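Flagellar protein FliT (Bordetella bronchiseptica, PDB 3H3M) probably acts as a flagellar export chaperone of the FliT family, a small helical protein that pairs into a two-subunit assembly. Local coordinates at residues A40-W43 with D44-L47; L81-I84 with L85-A89. All blocks are in the same frame, centred on the assembly; numbering follows the deposited sequence.

Contact 1 (A40-W43 with D44-L47)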
loop_
_atom_site.group_PDB
_atom_site.type_symbol
_atom_site.label_atom_id
_atom_site.label_comp_id
_atom_site.label_asym_id
_atom_site.label_seq_id
_atom_site.Cartn_x
_atom_site.Cartn_y
_atom_site.Cartn_z
ATOM N N ALA A 40 -12.022 9.098 8.764
ATOM C CA ALA A 40 -12.657 9.509 10.012
ATOM C C ALA A 40 -11.571 9.845 11.004
ATOM O O ALA A 40 -11.865 9.989 12.175
ATOM C CB ALA A 40 -13.539 8.365 10.606
ATOM N N SER A 41 -10.331 9.900 10.547
ATOM C CA SER A 41 -9.176 10.151 11.414
ATOM C C SER A 41 -9.013 9.150 12.554
ATOM O O SER A 41 -8.555 9.494 13.631
ATOM C CB SER A 41 -9.199 11.593 11.964
ATOM O OG SER A 41 -9.091 12.565 10.901
ATOM N N ASN A 42 -9.353 7.902 12.301
ATOM C CA ASN A 42 -9.288 6.900 13.353
ATOM C C ASN A 42 -8.034 6.132 13.051
ATOM O O ASN A 42 -8.026 5.081 12.406
ATOM C CB ASN A 42 -10.547 6.025 13.409
ATOM C CG ASN A 42 -10.661 5.262 14.700
ATOM O OD1 ASN A 42 -9.643 4.825 15.275
ATOM N ND2 ASN A 42 -11.911 5.065 15.182
ATOM N N TRP A 43 -6.952 6.725 13.489
ATOM C CA TRP A 43 -5.632 6.209 13.194
ATOM C C TRP A 43 -5.446 4.848 13.816
ATOM O O TRP A 43 -4.937 3.964 13.170
ATOM C CB TRP A 43 -4.584 7.228 13.630
ATOM C CG TRP A 43 -4.964 8.600 13.123
ATOM C CD1 TRP A 43 -5.206 9.719 13.859
ATOM C CD2 TRP A 43 -5.204 8.968 11.755
ATOM N NE1 TRP A 43 -5.545 10.762 13.037
ATOM C CE2 TRP A 43 -5.557 10.327 11.744
ATOM C CE3 TRP A 43 -5.144 8.280 10.556
ATOM C CZ2 TRP A 43 -5.824 11.016 10.590
ATOM C CZ3 TRP A 43 -5.460 8.953 9.408
ATOM C CH2 TRP A 43 -5.788 10.322 9.434
ATOM N N ASP A 44 -5.988 4.653 15.000
ATOM C CA ASP A 44 -5.818 3.398 15.756
ATOM C C ASP A 44 -6.589 2.222 15.155
ATOM O O ASP A 44 -6.132 1.077 15.234
ATOM C CB ASP A 44 -6.201 3.586 17.242
ATOM C CG ASP A 44 -5.062 4.175 18.064
ATOM O OD1 ASP A 44 -3.874 3.986 17.656
ATOM O OD2 ASP A 44 -5.326 4.831 19.095
ATOM N N LEU A 45 -7.711 2.513 14.528
ATOM C CA LEU A 45 -8.438 1.532 13.776
ATOM C C LEU A 45 -7.653 1.178 12.536
ATOM O O LEU A 45 -7.434 -0.018 12.234
ATOM C CB LEU A 45 -9.861 2.045 13.423
ATOM C CG LEU A 45 -10.742 1.124 12.596
ATOM C CD1 LEU A 45 -10.741 -0.348 13.110
ATOM C CD2 LEU A 45 -12.130 1.740 12.533
ATOM N N VAL A 46 -7.154 2.189 11.834
ATOM C CA VAL A 46 -6.380 1.921 10.616
ATOM C C VAL A 46 -5.276 0.938 10.967
ATOM O O VAL A 46 -5.098 -0.064 10.266
ATOM C CB VAL A 46 -5.765 3.199 10.020
ATOM C CG1 VAL A 46 -4.773 2.846 8.954
ATOM C CG2 VAL A 46 -6.863 4.123 9.490
ATOM N N LEU A 47 -4.550 1.218 12.063
ATOM C CA LEU A 47 -3.482 0.329 12.537
ATOM C C LEU A 47 -4.003 -1.050 12.921
ATOM O O LEU A 47 -3.354 -2.047 12.697
ATOM C CB LEU A 47 -2.824 0.902 13.788
ATOM C CG LEU A 47 -1.549 1.718 13.616
ATOM C CD1 LEU A 47 -1.036 2.069 15.020
ATOM C CD2 LEU A 47 -0.494 1.013 12.742
#
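Asn42 reaches forward with its amide over the first turn of helix 43-63 and meets Leu45 there, the classic N-cap arrangement at the start of a helix. The path along its side chain is short. Asn42 CB lies 4.0 Å from Leu45 CB; Asn42 CG approaches that same carbon more closely; Asn42 OD1 then reaches the backbone, accepting a hydrogen bond from Leu45 N at 3.1 Å. Asn42 CG stands opposite its own main-chain N (chi1 -164°), on the side of its own carbonyl carbon, which places the amide within range of the opening turn. The bond is somewhat bent, 148° at the hydrogen, and its donor sits well above the carbonyl plane of the amide. On the other arm, Asn42 ND2 passes Leu45 CB at 4.1 Å.

After the cap, the main chain takes up the regular helical pattern: Val46 N bonds to Asn42 O, and Leu47 N to Trp43 O. One residue before it, Ser41, with positive phi, is the C-prime residue of the Schellman motif that ends helix 20-39, so one helix stops and the next starts within a few residues. The Trp43 indole is buried against Ala38, Ala95 and Gln98, and also packs on Leu99 of the second subunit. Ser41 C stands over the centre of one indole face, 3.7 Å above the ring plane.

Contact 2 (L81-I84 with L85-A89); sequences LVRI and LENDA
The Arg83 side chain leaves the main chain with CG turned away from N (chi1 175°) and then bends at both chi2 and chi3, which brings its NE round toward Glu86. The glutamate has CG beside its own backbone N and runs extended beyond it, back along the helix toward the preceding turn. The two side chains cross at a slant, yet the guanidinium and carboxylate planes are only 3° apart. They form a long salt bridge, NE of Arg83 to OE1 of Glu86, at 3.9 Å. The other carboxylate oxygen, OE2, has a salt bridge to Arg61 of the second subunit, so Glu86 links its own helix to the partner chain.

Val82 runs alongside Glu86, its CG1 3.9 Å from the glutamate CD, while Glu86 CG rests close to Val82 O. One step further on, the amide of Asn87 lies against the aliphatic part of Arg83, Asn87 ND2 being 3.7 Å from Arg83 CD, with amide and guanidinium planes 54° apart. That same ND2 gives hydrogen bonds to Ser32 OG and Thr31 OG1 of helix 20-39, and these two bonds hold the buried amide in its rotation.

Beneath the side chains the backbone is regular. Leu85 N bonds to Leu81 O at 2.8 Å and nearly straight, and Glu86, Asn87 and Asp88 repeat the step. Leu81 packs on Tyr24 and Leu85 on Tyr53 of the second subunit. Arg83-Glu86 is an i, i+3 pair and Val82-Glu86 and Arg83-Asn87 are i, i+4 pairs, the spacings that put side chains on one face of an alpha-helix, here in a helical bundle at its subunit interface.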
loop_
_atom_site.group_PDB
_atom_site.type_symbol
_atom_site.label_atom_id
_atom_site.label_comp_id
_atom_site.label_asym_id
_atom_site.label_seq_id
_atom_site.Cartn_x
_atom_site.Cartn_y
_atom_site.Cartn_z
ATOM N N LEU A 81 -5.504 -4.973 -7.675
ATOM C CA LEU A 81 -4.265 -4.317 -7.331
ATOM C C LEU A 81 -4.349 -2.799 -7.471
ATOM O O LEU A 81 -3.978 -2.065 -6.578
ATOM C CB LEU A 81 -3.126 -4.855 -8.187
ATOM C CG LEU A 81 -2.756 -6.303 -7.868
ATOM C CD1 LEU A 81 -1.434 -6.722 -8.587
ATOM C CD2 LEU A 81 -2.633 -6.470 -6.369
ATOM N N VAL A 82 -4.834 -2.320 -8.601
ATOM C CA VAL A 82 -4.956 -0.873 -8.772
ATOM C C VAL A 82 -5.751 -0.302 -7.608
ATOM O O VAL A 82 -5.395 0.729 -7.057
ATOM C CB VAL A 82 -5.647 -0.515 -10.063
ATOM C CG1 VAL A 82 -6.249 0.834 -9.937
ATOM C CG2 VAL A 82 -4.651 -0.579 -11.214
ATOM N N ARG A 83 -6.814 -1.008 -7.232
ATOM C CA ARG A 83 -7.665 -0.598 -6.114
ATOM C C ARG A 83 -6.937 -0.626 -4.752
ATOM O O ARG A 83 -7.120 0.301 -3.932
ATOM C CB ARG A 83 -8.898 -1.481 -6.050
ATOM C CG ARG A 83 -9.815 -1.214 -4.826
ATOM C CD ARG A 83 -10.374 0.282 -4.729
ATOM N NE ARG A 83 -10.958 0.786 -5.996
ATOM C CZ ARG A 83 -12.258 0.735 -6.347
ATOM N NH1 ARG A 83 -13.174 0.214 -5.534
ATOM N NH2 ARG A 83 -12.654 1.221 -7.524
ATOM N N ILE A 84 -6.155 -1.688 -4.511
ATOM C CA ILE A 84 -5.393 -1.822 -3.256
ATOM C C ILE A 84 -4.351 -0.715 -3.180
ATOM O O ILE A 84 -4.184 -0.059 -2.155
ATOM C CB ILE A 84 -4.622 -3.180 -3.192
ATOM C CG1 ILE A 84 -5.560 -4.394 -3.106
ATOM C CG2 ILE A 84 -3.639 -3.234 -2.023
ATOM C CD1 ILE A 84 -4.874 -5.701 -3.511
ATOM N N LEU A 85 -3.605 -0.530 -4.261
ATOM C CA LEU A 85 -2.619 0.535 -4.291
ATOM C C LEU A 85 -3.271 1.934 -4.136
ATOM O O LEU A 85 -2.772 2.767 -3.384
ATOM C CB LEU A 85 -1.782 0.462 -5.564
ATOM C CG LEU A 85 -0.880 -0.788 -5.792
ATOM C CD1 LEU A 85 -0.199 -0.727 -7.200
ATOM C CD2 LEU A 85 0.134 -1.047 -4.661
ATOM N N GLU A 86 -4.363 2.203 -4.849
ATOM C CA GLU A 86 -5.073 3.486 -4.717
ATOM C C GLU A 86 -5.541 3.726 -3.273
ATOM O O GLU A 86 -5.490 4.851 -2.747
ATOM C CB GLU A 86 -6.305 3.534 -5.619
ATOM C CG GLU A 86 -6.049 3.780 -7.077
ATOM C CD GLU A 86 -7.357 3.922 -7.891
ATOM O OE1 GLU A 86 -8.429 3.453 -7.429
ATOM O OE2 GLU A 86 -7.286 4.509 -9.000
ATOM N N ASN A 87 -6.003 2.664 -2.631
ATOM C CA ASN A 87 -6.409 2.756 -1.229
ATOM C C ASN A 87 -5.272 3.049 -0.294
ATOM O O ASN A 87 -5.393 3.876 0.620
ATOM C CB ASN A 87 -7.139 1.499 -0.813
ATOM C CG ASN A 87 -8.554 1.484 -1.293
ATOM O OD1 ASN A 87 -9.112 2.544 -1.665
ATOM N ND2 ASN A 87 -9.178 0.286 -1.280
ATOM N N ASP A 88 -4.151 2.421 -0.559
ATOM C CA ASP A 88 -2.946 2.614 0.224
ATOM C C ASP A 88 -2.506 4.059 0.083
ATOM O O ASP A 88 -2.208 4.735 1.070
ATOM C CB ASP A 88 -1.868 1.638 -0.262
ATOM C CG ASP A 88 -1.891 0.274 0.482
ATOM O OD1 ASP A 88 -2.876 -0.003 1.193
ATOM O OD2 ASP A 88 -0.885 -0.510 0.398
ATOM N N ALA A 89 -2.504 4.562 -1.150
ATOM C CA ALA A 89 -2.098 5.969 -1.398
ATOM C C ALA A 89 -3.045 6.949 -0.705
ATOM O O ALA A 89 -2.621 7.944 -0.136
ATOM C CB ALA A 89 -2.020 6.252 -2.872
#

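From the N terminus, helix 20-39 runs to the turn where contact 1 lies, and helix 43-63 sets off from there. The chain then passes through a second connection into helix 72-105, which carries contact 2. The two contacts are in series, neither nested nor crossing: contact 1 caps the start of helix 43-63 in the short turn that follows helix 20-39, whereas contact 2 lies within a single helix and closes no loop. Their centres are about 17 Å apart, and their nearest atoms about 8 Å, without touching. Helix 20-39 is common to both, since residues of each contact pack against it, and both also touch the second subunit, tying the three-helix chain into the dimer.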